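Polyketide biosynthesis enoyl-CoA isomerase PksI (Bacillus subtilis, PDB 4Q1K) catalyses the decarboxylation of a 3-methylglutaconyl group tethered to PksL, giving a 3-methylcrotonyl group on the way to the antibiotic bacillaene. Local coordinates at residues Val24-Glu29 and Lys38-Thr43; Asp78-Ser83 and Gln121-Gly126; Pro115-Met120 and Ala135-Leu140; Leu140-Val145 and Val198-Glu203. The protein carries 1 engineered substitution. One frame throughout, in Å; residues are numbered along the deposited sequence.

Contacts 1, 3 and 4 sample one six-stranded sheet from edge to edge: the hairpin of contact 1 at one border, two inner strands in contact 3, and the last strand in contact 4, with the centres of contacts 1 and 4 about 19 Å apart. Contacts 3 and 4 share Leu140. Contact 2 is built where the chain leaves this sheet, and it touches the other three. Phe81 packs its CD1 on Met120 CA (3.5 Å) and receives Met39 CE on its backbone O (3.2 Å). Toward contact 4, whose centre is about 10 Å away, Gln121 O accepts a hydrogen bond from Arg201 NE. All four contacts lie away from the catalytic His249.

Contact 1: residues Val24-Glu29 and Lys38-Thr43; sequences VVELIE and KMQDRT
Glu26 and Lys38 face each other near the open end of the hairpin formed by strands 25-31 and 34-39, at the border of the main sheet. Backbone bonds do most of the joining. Glu26 N reaches Lys38 O at 2.9 Å, Lys38 N returns the bond to Glu26 O, and Gln40 N adds a third to Val24 O at 2.8 Å. Val25 and Met39 form the antiparallel non-hydrogen-bonded pair between them.

The polar contact is looser. The Glu26 and Lys38 side chains both start with CG anti to the backbone N (chi1 -179° and 178°) and then cross, laying Glu26 OE1 against Lys38 CD at 3.8 Å. From OE1 to Lys38 NZ is 4.5 Å, too far for a salt bridge; a water donates to OE1 at 3.0 Å and accepts a weak bond from NZ.

Van der Waals contacts complete the joint. Val24 and Asp41 lie side by side, CB to CB 3.8 Å, while the Asp41 carboxylate turns to Ser49 and the His44 amide. Val25 packs on Leu52 of helix 50-65. The hairpin is therefore held mainly by its backbone; the opposite charges are bridged by one water, weakly on the lysine side, and probably attract only modestly.

Contact 2: residues Asp78-Ser83 and Gln121-Gly126; sequences DNYFAS and QGHGIG
This is a short parallel beta pairing broken by a beta bulge, in which Tyr80 pairs with His123 and Ala82 with Gly124. It sits beyond the ends of main-sheet strands 71-75 and 116-120, where both segments turn out of that sheet. The bulge centres on His123 O, which accepts two backbone hydrogen bonds, from Phe81 N at 2.8 Å and from Ala82 N at 3.1 Å. On one side of it His123 N bonds to Asn79 O; on the other, Ile125 N bonds to Ala82 O at 2.9 Å. Gly122, without a side chain, lets its CA come within 3.9 Å of Tyr80 CA.

Gln121 clamps the start of the pairing. With its chain bent at chi2 (-57°), its NE2 donates to Asp78 O at 2.9 Å and to Tyr80 O at 3.1 Å, in each case from above the carbonyl plane, while OE1 takes the amide of Gly76. With both N-H groups donating and OE1 accepting, the orientation of the carboxamide is settled.

On the face that carries Tyr80 and His123, the histidine ring turns its edge to the face of Tyr80, a T-shaped stack with planes at 74°; ND1 stands over the rim of the phenol ring, 3.8 Å from Tyr80 CE1. Farther along, Ile125 CD1 rests on Ser83 OG, which bonds to Lys45 O. In crotonases the chain just past two such segments supplies the oxyanion-hole amides, and probably does so here. His123 O takes two N-H groups and Gln121 NE2 serves two carbonyls, so these polar atoms are matched without a regular ladder.

Contact 3: residues Pro115-Met120 and Ala135-Leu140; sequences PVIAAM and ADIVIL
Asp136 reaches across to the start of strand 116-120, where its OD2 accepts the Val116 amide at 2.7 Å through the anti lone pair. CG of Asp136 lies anti to the carbonyl carbon (chi1 -61°), which carries the carboxylate over to Val116 and Pro115. In return Val116 O accepts both Asp136 N and Ile137 N, at 2.9 and 3.2 Å. From there the strands run parallel, their axes 10° apart, and the ladder continues with Ala118 N to Ile137 O, Ile139 N to Ala118 O and Met120 N to Ile139 O.

Side chains fill both faces. On one, Ile117 and Ile137 lie side by side, and Ile117 CG2 presses on Ile139 CD1 at 3.5 Å. On the other, Ala118 CB meets Ala135 CB at 3.6 Å; beyond them the extended Met120 chain sets SD against Leu140 CD2 at 3.9 Å and carries CE to Val138 CG1 at 3.8 Å.

The next shell closes in on this pair. Helix 201-215 covers the isoleucine face, with Ala208 on Ile117 and Tyr207 on Ile139, while Phe81 packs on Met120 and Phe196 on Val138. Lys227 makes a salt bridge to the same Asp136 OD2, and Leu179 of a second subunit packs on Pro115 and Asp136.

Strand 123-125 and helix 127-133 connect the two parallel neighbours, a beta-alpha-beta type link in the core of the crotonase-like fold. In this wholly buried pairing Asp136 OD2 is gripped by the Val116 N-H and the Lys227 ammonium, which would probably stabilise its negative charge.

Contact 4: residues Leu140-Val145 and Val198-Glu203; sequences LSRESV and VLPRAE
Ser141 and Arg201 meet where the parallel pair of strands 137-141 and 197-199 ends, at the edge of the main sheet of this crotonase-like fold. Two backbone hydrogen bonds make the pair: Leu199 N to Leu140 O at 2.9 Å and Arg142 N to Leu199 O at 2.8 Å. Val198 lies beside the strand end, its CG1 3.7 Å from Arg142 CA.

The Arg201 side chain starts with CB resting against a pair of hydrogen-bonded oxygens, Glu143 OE1 at 3.5 Å and Ser141 OG at 3.6 Å. Its CG is anti to the backbone N (chi1 168°), and the chain stays extended until it bends at chi3 (-59°), which swings the guanidinium round toward Ser144. NE then donates to Gln121 O. Glu143 CG sits over the centre of one face of the group, with CZ beneath it. At the tip, NH2 gives Ser144 OG a 2.8 Å bond, the hydroxyl lying somewhat out of the guanidinium plane.

Glu143 works the backbone side. Its OE1 accepts Arg201 N and the Ser141 hydroxyl from the same face of the carboxylate, so two donors hold one oxygen. A carboxylate beside the first amides of helix 201-215 is probably favoured by the helix dipole.

Arg142 lies alongside Pro200 instead, its chain bent at chi3 and the proline ring lying over the rim of its guanidinium face. The other oxygen of Glu143, OE2, takes a 2.8 Å bond from a water that in turn accepts from Ala202 N.

Contact 1: residues Val24-Glu29 and Lys38-Thr43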
loop_
_atom_site.group_PDB
_atom_site.type_symbol
_atom_site.label_atom_id
_atom_site.label_comp_id
_atom_site.label_asym_id
_atom_site.label_seq_id
_atom_site.Cartn_x
_atom_site.Cartn_y
_atom_site.Cartn_z
ATOM N N VAL B 24 -4.810 20.730 -30.473
ATOM C CA VAL B 24 -5.468 20.628 -29.174
ATOM C C VAL B 24 -4.460 20.085 -28.155
ATOM O O VAL B 24 -4.808 19.923 -27.005
ATOM C CB VAL B 24 -6.823 19.858 -29.185
ATOM C CG1 VAL B 24 -7.863 20.617 -30.068
ATOM C CG2 VAL B 24 -6.651 18.385 -29.576
ATOM N N VAL B 25 -3.214 19.844 -28.594
ATOM C CA VAL B 25 -2.082 19.605 -27.633
ATOM C C VAL B 25 -1.016 20.657 -27.925
ATOM O O VAL B 25 -0.638 20.860 -29.087
ATOM C CB VAL B 25 -1.532 18.177 -27.643
ATOM C CG1 VAL B 25 -0.194 18.031 -26.919
ATOM C CG2 VAL B 25 -2.538 17.138 -27.161
ATOM N N GLU B 26 -0.504 21.338 -26.895
ATOM C CA GLU B 26 0.605 22.308 -27.115
ATOM C C GLU B 26 1.861 21.675 -26.470
ATOM O O GLU B 26 1.787 21.230 -25.273
ATOM C CB GLU B 26 0.271 23.625 -26.419
ATOM C CG GLU B 26 1.296 24.779 -26.558
ATOM C CD GLU B 26 1.127 25.839 -25.432
ATOM O OE1 GLU B 26 1.206 25.494 -24.207
ATOM O OE2 GLU B 26 0.927 27.035 -25.745
ATOM N N LEU B 27 2.988 21.581 -27.204
ATOM C CA LEU B 27 4.283 21.213 -26.572
ATOM C C LEU B 27 5.084 22.452 -26.323
ATOM O O LEU B 27 5.300 23.258 -27.259
ATOM C CB LEU B 27 5.187 20.370 -27.483
ATOM C CG LEU B 27 4.761 19.011 -27.919
ATOM C CD1 LEU B 27 5.714 18.347 -28.925
ATOM C CD2 LEU B 27 4.511 18.172 -26.712
ATOM N N ILE B 28 5.591 22.589 -25.105
ATOM C CA ILE B 28 6.513 23.642 -24.776
ATOM C C ILE B 28 7.768 23.005 -24.171
ATOM O O ILE B 28 7.681 22.280 -23.188
ATOM C CB ILE B 28 5.927 24.629 -23.732
ATOM C CG1 ILE B 28 4.726 25.386 -24.266
ATOM C CG2 ILE B 28 6.995 25.670 -23.400
ATOM C CD1 ILE B 28 4.204 26.434 -23.275
ATOM N N GLU B 29 8.940 23.312 -24.727
ATOM C CA GLU B 29 10.195 23.005 -24.070
ATOM C C GLU B 29 10.383 24.084 -23.000
ATOM O O GLU B 29 10.647 25.234 -23.292
ATOM C CB GLU B 29 11.311 22.999 -25.147
ATOM C CG GLU B 29 12.694 22.600 -24.705
ATOM C CD GLU B 29 13.646 22.304 -25.906
ATOM O OE1 GLU B 29 13.274 21.475 -26.791
ATOM O OE2 GLU B 29 14.767 22.913 -25.919
ATOM N N LYS B 38 0.677 19.938 -22.978
ATOM C CA LYS B 38 -0.519 20.553 -22.413
ATOM C C LYS B 38 -1.723 20.171 -23.279
ATOM O O LYS B 38 -1.839 20.612 -24.443
ATOM C CB LYS B 38 -0.392 22.060 -22.476
ATOM C CG LYS B 38 -1.666 22.724 -21.929
ATOM C CD LYS B 38 -1.439 24.227 -21.841
ATOM C CE LYS B 38 -2.699 25.003 -21.458
ATOM N NZ LYS B 38 -2.188 26.397 -21.421
ATOM N N MET B 39 -2.679 19.495 -22.668
ATOM C CA MET B 39 -3.942 19.107 -23.346
ATOM C C MET B 39 -4.891 20.313 -23.266
ATOM O O MET B 39 -5.182 20.821 -22.153
ATOM C CB MET B 39 -4.567 17.951 -22.544
ATOM C CG MET B 39 -3.636 16.753 -22.640
ATOM S SD MET B 39 -4.302 15.293 -21.839
ATOM C CE MET B 39 -4.062 15.767 -20.091
ATOM N N GLN B 40 -5.414 20.727 -24.412
ATOM C CA GLN B 40 -6.260 21.905 -24.494
ATOM C C GLN B 40 -7.288 21.774 -25.628
ATOM O O GLN B 40 -7.426 22.669 -26.490
ATOM C CB GLN B 40 -5.436 23.192 -24.586
ATOM C CG GLN B 40 -4.419 23.165 -25.733
ATOM C CD GLN B 40 -3.636 24.474 -25.931
ATOM O OE1 GLN B 40 -3.138 24.732 -27.038
ATOM N NE2 GLN B 40 -3.550 25.303 -24.895
ATOM N N ASP B 41 -8.018 20.658 -25.594
ATOM C CA ASP B 41 -9.288 20.506 -26.336
ATOM C C ASP B 41 -10.425 21.130 -25.531
ATOM O O ASP B 41 -11.092 20.449 -24.760
ATOM C CB ASP B 41 -9.546 19.052 -26.678
ATOM C CG ASP B 41 -10.655 18.912 -27.730
ATOM O OD1 ASP B 41 -11.548 19.777 -27.740
ATOM O OD2 ASP B 41 -10.613 17.920 -28.460
ATOM N N ARG B 42 -10.567 22.446 -25.662
ATOM C CA ARG B 42 -11.539 23.213 -24.896
ATOM C C ARG B 42 -12.984 22.858 -25.271
ATOM O O ARG B 42 -13.799 22.767 -24.387
ATOM C CB ARG B 42 -11.285 24.723 -25.020
ATOM C CG ARG B 42 -9.866 25.110 -24.643
ATOM C CD ARG B 42 -9.625 26.611 -24.580
ATOM N NE ARG B 42 -8.177 26.696 -24.415
ATOM C CZ ARG B 42 -7.536 27.156 -23.361
ATOM N NH1 ARG B 42 -8.212 27.699 -22.338
ATOM N NH2 ARG B 42 -6.197 27.099 -23.381
ATOM N N THR B 43 -13.235 22.573 -26.557
ATOM C CA THR B 43 -14.529 22.101 -27.042
ATOM C C THR B 43 -14.963 20.868 -26.274
ATOM O O THR B 43 -16.110 20.809 -25.830
ATOM C CB THR B 43 -14.490 21.676 -28.506
ATOM O OG1 THR B 43 -14.097 22.798 -29.242
ATOM C CG2 THR B 43 -15.900 21.264 -29.003
HETATM O O HOH W 1 0.909 27.441 -21.974
#

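Contact 2: residues Asp78-Ser83 and Gln121-Gly126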
loop_
_atom_site.group_PDB
_atom_site.type_symbol
_atom_site.label_atom_id
_atom_site.label_comp_id
_atom_site.label_asym_id
_atom_site.label_seq_id
_atom_site.Cartn_x
_atom_site.Cartn_y
_atom_site.Cartn_z
ATOM N N ASP B 78 -6.919 25.230 -17.559
ATOM C CA ASP B 78 -7.943 25.789 -16.628
ATOM C C ASP B 78 -8.332 24.731 -15.610
ATOM O O ASP B 78 -7.466 24.200 -14.905
ATOM C CB ASP B 78 -9.178 26.290 -17.418
ATOM C CG ASP B 78 -8.857 27.563 -18.238
ATOM O OD1 ASP B 78 -7.753 28.150 -18.048
ATOM O OD2 ASP B 78 -9.697 27.935 -19.077
ATOM N N ASN B 79 -9.616 24.393 -15.538
ATOM C CA ASN B 79 -10.105 23.416 -14.578
ATOM C C ASN B 79 -10.186 21.922 -14.997
ATOM O O ASN B 79 -10.802 21.116 -14.300
ATOM C CB ASN B 79 -11.467 23.925 -13.992
ATOM C CG ASN B 79 -12.520 24.093 -15.075
ATOM O OD1 ASN B 79 -12.178 24.317 -16.276
ATOM N ND2 ASN B 79 -13.801 23.960 -14.706
ATOM N N TYR B 80 -9.600 21.503 -16.130
ATOM C CA TYR B 80 -9.729 20.128 -16.630
ATOM C C TYR B 80 -8.326 19.545 -16.853
ATOM O O TYR B 80 -7.523 20.110 -17.600
ATOM C CB TYR B 80 -10.431 20.154 -18.027
ATOM C CG TYR B 80 -11.965 20.224 -17.768
ATOM C CD1 TYR B 80 -12.647 19.067 -17.406
ATOM C CD2 TYR B 80 -12.632 21.439 -17.699
ATOM C CE1 TYR B 80 -14.005 19.095 -17.082
ATOM C CE2 TYR B 80 -14.012 21.492 -17.394
ATOM C CZ TYR B 80 -14.670 20.313 -17.089
ATOM O OH TYR B 80 -16.017 20.246 -16.744
ATOM N N PHE B 81 -8.076 18.434 -16.251
ATOM C CA PHE B 81 -6.896 17.676 -16.656
ATOM C C PHE B 81 -7.316 16.830 -17.921
ATOM O O PHE B 81 -6.829 17.018 -19.024
ATOM C CB PHE B 81 -6.443 16.695 -15.518
ATOM C CG PHE B 81 -5.317 15.772 -15.935
ATOM C CD1 PHE B 81 -4.015 16.319 -16.193
ATOM C CD2 PHE B 81 -5.541 14.385 -16.113
ATOM C CE1 PHE B 81 -2.943 15.459 -16.574
ATOM C CE2 PHE B 81 -4.511 13.523 -16.526
ATOM C CZ PHE B 81 -3.221 14.070 -16.748
ATOM N N ALA B 82 -8.257 15.906 -17.735
ATOM C CA ALA B 82 -8.642 14.995 -18.825
ATOM C C ALA B 82 -9.962 14.373 -18.394
ATOM O O ALA B 82 -10.122 13.939 -17.255
ATOM C CB ALA B 82 -7.575 13.924 -19.187
ATOM N N SER B 83 -10.911 14.271 -19.327
ATOM C CA SER B 83 -12.296 13.945 -18.931
ATOM C C SER B 83 -12.693 12.563 -19.452
ATOM O O SER B 83 -13.844 12.174 -19.311
ATOM C CB SER B 83 -13.230 14.973 -19.652
ATOM O OG SER B 83 -13.199 16.149 -18.923
ATOM N N GLN B 121 -4.033 19.424 -12.635
ATOM C CA GLN B 121 -4.442 20.697 -11.990
ATOM C C GLN B 121 -5.997 20.828 -12.006
ATOM O O GLN B 121 -6.567 21.644 -11.256
ATOM C CB GLN B 121 -3.778 21.904 -12.679
ATOM C CG GLN B 121 -4.537 22.541 -13.855
ATOM C CD GLN B 121 -4.881 21.581 -15.021
ATOM O OE1 GLN B 121 -4.261 20.513 -15.229
ATOM N NE2 GLN B 121 -5.913 21.952 -15.755
ATOM N N GLY B 122 -6.618 20.095 -12.909
ATOM C CA GLY B 122 -8.094 20.077 -13.060
ATOM C C GLY B 122 -8.685 18.694 -12.934
ATOM O O GLY B 122 -8.010 17.734 -12.501
ATOM N N HIS B 123 -9.965 18.588 -13.269
ATOM C CA HIS B 123 -10.659 17.308 -13.052
ATOM C C HIS B 123 -10.091 16.157 -13.891
ATOM O O HIS B 123 -9.630 16.381 -15.034
ATOM C CB HIS B 123 -12.126 17.455 -13.396
ATOM C CG HIS B 123 -12.744 18.630 -12.702
ATOM N ND1 HIS B 123 -13.255 19.730 -13.391
ATOM C CD2 HIS B 123 -12.848 18.913 -11.388
ATOM C CE1 HIS B 123 -13.713 20.609 -12.511
ATOM N NE2 HIS B 123 -13.479 20.130 -11.292
ATOM N N GLY B 124 -10.143 14.957 -13.319
ATOM C CA GLY B 124 -9.613 13.802 -13.976
ATOM C C GLY B 124 -10.741 12.764 -13.881
ATOM O O GLY B 124 -11.084 12.268 -12.774
ATOM N N ILE B 125 -11.325 12.439 -15.028
ATOM C CA ILE B 125 -12.562 11.661 -15.074
ATOM C C ILE B 125 -12.332 10.406 -15.978
ATOM O O ILE B 125 -11.873 10.531 -17.114
ATOM C CB ILE B 125 -13.712 12.501 -15.704
ATOM C CG1 ILE B 125 -13.903 13.786 -14.875
ATOM C CG2 ILE B 125 -15.016 11.666 -15.830
ATOM C CD1 ILE B 125 -14.679 14.852 -15.594
ATOM N N GLY B 126 -12.636 9.229 -15.425
ATOM C CA GLY B 126 -12.649 7.982 -16.114
ATOM C C GLY B 126 -11.316 7.699 -16.723
ATOM O O GLY B 126 -10.302 7.708 -16.059
#

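Contact 3: residues Pro115-Met120 and Ala135-Leu140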
loop_
_atom_site.group_PDB
_atom_site.type_symbol
_atom_site.label_atom_id
_atom_site.label_comp_id
_atom_site.label_asym_id
_atom_site.label_seq_id
_atom_site.Cartn_x
_atom_site.Cartn_y
_atom_site.Cartn_z
ATOM N N PRO B 115 10.860 9.876 -17.133
ATOM C CA PRO B 115 9.829 10.088 -16.118
ATOM C C PRO B 115 8.786 11.089 -16.608
ATOM O O PRO B 115 9.120 12.109 -17.270
ATOM C CB PRO B 115 10.637 10.753 -14.970
ATOM C CG PRO B 115 11.973 10.113 -15.054
ATOM C CD PRO B 115 12.238 10.029 -16.552
ATOM N N VAL B 116 7.528 10.753 -16.349
ATOM C CA VAL B 116 6.433 11.667 -16.721
ATOM C C VAL B 116 5.753 12.106 -15.370
ATOM O O VAL B 116 5.501 11.253 -14.491
ATOM C CB VAL B 116 5.381 10.915 -17.529
ATOM C CG1 VAL B 116 4.179 11.795 -17.866
ATOM C CG2 VAL B 116 6.086 10.342 -18.817
ATOM N N ILE B 117 5.487 13.405 -15.259
ATOM C CA ILE B 117 4.722 13.965 -14.123
ATOM C C ILE B 117 3.336 14.308 -14.668
ATOM O O ILE B 117 3.208 15.167 -15.553
ATOM C CB ILE B 117 5.400 15.247 -13.629
ATOM C CG1 ILE B 117 6.836 14.891 -13.179
ATOM C CG2 ILE B 117 4.528 15.994 -12.537
ATOM C CD1 ILE B 117 7.722 16.142 -13.187
ATOM N N ALA B 118 2.319 13.666 -14.132
ATOM C CA ALA B 118 0.914 14.030 -14.469
ATOM C C ALA B 118 0.495 15.153 -13.496
ATOM O O ALA B 118 0.243 14.907 -12.271
ATOM C CB ALA B 118 -0.008 12.839 -14.206
ATOM N N ALA B 119 0.551 16.378 -13.999
ATOM C CA ALA B 119 0.179 17.568 -13.182
ATOM C C ALA B 119 -1.359 17.741 -13.407
ATOM O O ALA B 119 -1.793 18.460 -14.348
ATOM C CB ALA B 119 0.977 18.781 -13.697
ATOM N N MET B 120 -2.143 17.115 -12.562
ATOM C CA MET B 120 -3.625 17.055 -12.751
ATOM C C MET B 120 -4.174 18.247 -12.005
ATOM O O MET B 120 -4.704 18.127 -10.842
ATOM C CB MET B 120 -4.154 15.720 -12.190
ATOM C CG MET B 120 -3.499 14.510 -12.861
ATOM S SD MET B 120 -4.560 13.047 -12.416
ATOM C CE MET B 120 -3.585 11.775 -12.996
ATOM N N ALA B 135 1.411 7.763 -15.064
ATOM C CA ALA B 135 2.660 8.617 -14.960
ATOM C C ALA B 135 3.426 8.238 -13.683
ATOM O O ALA B 135 2.925 7.558 -12.798
ATOM C CB ALA B 135 2.267 10.096 -14.880
ATOM N N ASP B 136 4.754 8.522 -13.672
ATOM C CA ASP B 136 5.629 8.005 -12.614
ATOM C C ASP B 136 5.395 8.864 -11.370
ATOM O O ASP B 136 5.556 8.400 -10.264
ATOM C CB ASP B 136 7.068 8.280 -13.103
ATOM C CG ASP B 136 7.329 7.536 -14.419
ATOM O OD1 ASP B 136 7.308 6.255 -14.376
ATOM O OD2 ASP B 136 7.272 8.166 -15.495
ATOM N N ILE B 137 4.999 10.120 -11.590
ATOM C CA ILE B 137 4.700 11.048 -10.457
ATOM C C ILE B 137 3.354 11.666 -10.683
ATOM O O ILE B 137 3.112 12.185 -11.823
ATOM C CB ILE B 137 5.749 12.147 -10.331
ATOM C CG1 ILE B 137 7.035 11.466 -9.836
ATOM C CG2 ILE B 137 5.330 13.104 -9.173
ATOM C CD1 ILE B 137 8.290 12.303 -10.047
ATOM N N VAL B 138 2.433 11.545 -9.736
ATOM C CA VAL B 138 1.062 12.140 -10.015
ATOM C C VAL B 138 0.825 13.289 -9.043
ATOM O O VAL B 138 1.061 13.094 -7.880
ATOM C CB VAL B 138 -0.014 11.058 -9.789
ATOM C CG1 VAL B 138 -1.444 11.722 -9.869
ATOM C CG2 VAL B 138 0.186 9.894 -10.842
ATOM N N ILE B 139 0.305 14.433 -9.456
ATOM C CA ILE B 139 0.004 15.505 -8.459
ATOM C C ILE B 139 -1.462 15.857 -8.647
ATOM O O ILE B 139 -1.869 16.055 -9.773
ATOM C CB ILE B 139 0.812 16.792 -8.842
ATOM C CG1 ILE B 139 2.332 16.489 -8.818
ATOM C CG2 ILE B 139 0.510 17.913 -7.810
ATOM C CD1 ILE B 139 3.118 17.510 -9.711
ATOM N N LEU B 140 -2.260 15.937 -7.600
ATOM C CA LEU B 140 -3.642 16.291 -7.743
ATOM C C LEU B 140 -3.913 17.720 -7.238
ATOM O O LEU B 140 -3.124 18.243 -6.456
ATOM C CB LEU B 140 -4.533 15.366 -6.889
ATOM C CG LEU B 140 -4.341 13.847 -7.077
ATOM C CD1 LEU B 140 -5.340 13.140 -6.108
ATOM C CD2 LEU B 140 -4.550 13.446 -8.535
#

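Contact 4: residues Leu140-Val145 and Val198-Glu203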
loop_
_atom_site.group_PDB
_atom_site.type_symbol
_atom_site.label_atom_id
_atom_site.label_comp_id
_atom_site.label_asym_id
_atom_site.label_seq_id
_atom_site.Cartn_x
_atom_site.Cartn_y
_atom_site.Cartn_z
ATOM N N LEU B 140 -2.260 15.937 -7.600
ATOM C CA LEU B 140 -3.642 16.291 -7.743
ATOM C C LEU B 140 -3.913 17.720 -7.238
ATOM O O LEU B 140 -3.124 18.243 -6.456
ATOM C CB LEU B 140 -4.533 15.366 -6.889
ATOM C CG LEU B 140 -4.341 13.847 -7.077
ATOM C CD1 LEU B 140 -5.340 13.140 -6.108
ATOM C CD2 LEU B 140 -4.550 13.446 -8.535
ATOM N N SER B 141 -5.052 18.278 -7.678
ATOM C CA SER B 141 -5.533 19.547 -7.170
ATOM C C SER B 141 -6.606 19.302 -6.086
ATOM O O SER B 141 -7.509 18.462 -6.191
ATOM C CB SER B 141 -6.198 20.311 -8.325
ATOM O OG SER B 141 -7.317 21.075 -7.833
ATOM N N ARG B 142 -6.496 20.055 -4.993
ATOM C CA ARG B 142 -7.382 19.841 -3.906
ATOM C C ARG B 142 -8.873 20.008 -4.267
ATOM O O ARG B 142 -9.758 19.297 -3.710
ATOM C CB ARG B 142 -6.980 20.937 -2.846
ATOM C CG ARG B 142 -7.515 20.620 -1.460
ATOM C CD ARG B 142 -6.984 21.586 -0.352
ATOM N NE ARG B 142 -5.516 21.582 -0.140
ATOM C CZ ARG B 142 -4.891 22.578 0.505
ATOM N NH1 ARG B 142 -5.585 23.616 0.965
ATOM N NH2 ARG B 142 -3.590 22.543 0.722
ATOM N N GLU B 143 -9.159 21.009 -5.142
ATOM C CA GLU B 143 -10.540 21.402 -5.398
ATOM C C GLU B 143 -11.112 20.728 -6.676
ATOM O O GLU B 143 -12.310 20.806 -6.931
ATOM C CB GLU B 143 -10.672 22.959 -5.409
ATOM C CG GLU B 143 -9.963 23.669 -6.551
ATOM C CD GLU B 143 -8.529 24.086 -6.175
ATOM O OE1 GLU B 143 -7.634 23.157 -5.973
ATOM O OE2 GLU B 143 -8.270 25.309 -6.050
ATOM N N SER B 144 -10.282 19.944 -7.369
ATOM C CA SER B 144 -10.764 19.203 -8.559
ATOM C C SER B 144 -11.393 17.881 -8.196
ATOM O O SER B 144 -11.071 17.300 -7.090
ATOM C CB SER B 144 -9.577 18.954 -9.468
ATOM O OG SER B 144 -9.156 20.281 -9.964
ATOM N N VAL B 145 -12.170 17.335 -9.132
ATOM C CA VAL B 145 -12.854 16.034 -8.967
ATOM C C VAL B 145 -12.145 14.913 -9.701
ATOM O O VAL B 145 -11.684 15.112 -10.810
ATOM C CB VAL B 145 -14.307 16.162 -9.388
ATOM C CG1 VAL B 145 -14.967 14.802 -9.349
ATOM C CG2 VAL B 145 -14.998 17.055 -8.353
ATOM N N VAL B 198 -0.963 16.595 -3.037
ATOM C CA VAL B 198 -2.213 17.277 -3.373
ATOM C C VAL B 198 -2.031 18.781 -3.054
ATOM O O VAL B 198 -1.657 19.113 -1.902
ATOM C CB VAL B 198 -3.385 16.700 -2.580
ATOM C CG1 VAL B 198 -4.669 17.416 -3.004
ATOM C CG2 VAL B 198 -3.504 15.157 -2.902
ATOM N N LEU B 199 -2.377 19.675 -3.995
ATOM C CA LEU B 199 -2.122 21.125 -3.815
ATOM C C LEU B 199 -3.308 21.906 -4.342
ATOM O O LEU B 199 -4.066 21.384 -5.174
ATOM C CB LEU B 199 -0.904 21.567 -4.715
ATOM C CG LEU B 199 0.428 20.950 -4.245
ATOM C CD1 LEU B 199 1.493 21.304 -5.286
ATOM C CD2 LEU B 199 0.770 21.720 -2.974
ATOM N N PRO B 200 -3.465 23.178 -3.884
ATOM C CA PRO B 200 -4.377 24.101 -4.541
ATOM C C PRO B 200 -4.121 24.059 -6.071
ATOM O O PRO B 200 -2.958 24.021 -6.478
ATOM C CB PRO B 200 -3.961 25.450 -3.923
ATOM C CG PRO B 200 -3.506 25.028 -2.541
ATOM C CD PRO B 200 -2.610 23.851 -2.881
ATOM N N ARG B 201 -5.175 24.007 -6.864
ATOM C CA ARG B 201 -5.019 24.062 -8.315
ATOM C C ARG B 201 -3.970 25.083 -8.779
ATOM O O ARG B 201 -3.185 24.748 -9.680
ATOM C CB ARG B 201 -6.342 24.276 -9.023
ATOM C CG ARG B 201 -6.260 24.623 -10.515
ATOM C CD ARG B 201 -7.655 24.925 -11.103
ATOM N NE ARG B 201 -8.522 23.764 -10.935
ATOM C CZ ARG B 201 -9.843 23.813 -10.717
ATOM N NH1 ARG B 201 -10.473 24.977 -10.645
ATOM N NH2 ARG B 201 -10.528 22.695 -10.560
ATOM N N ALA B 202 -3.980 26.303 -8.231
ATOM C CA ALA B 202 -3.051 27.382 -8.743
ATOM C C ALA B 202 -1.582 27.036 -8.507
ATOM O O ALA B 202 -0.720 27.757 -8.981
ATOM C CB ALA B 202 -3.357 28.748 -8.030
ATOM N N GLU B 203 -1.281 26.017 -7.675
ATOM C CA GLU B 203 0.097 25.691 -7.334
ATOM C C GLU B 203 0.577 24.406 -8.094
ATOM O O GLU B 203 1.755 24.076 -8.046
ATOM C CB GLU B 203 0.192 25.461 -5.823
ATOM C CG GLU B 203 0.060 26.802 -5.107
ATOM C CD GLU B 203 -0.072 26.612 -3.599
ATOM O OE1 GLU B 203 0.560 25.694 -3.025
ATOM O OE2 GLU B 203 -0.846 27.368 -2.986
HETATM O O HOH W 2 -6.190 27.070 -6.419
#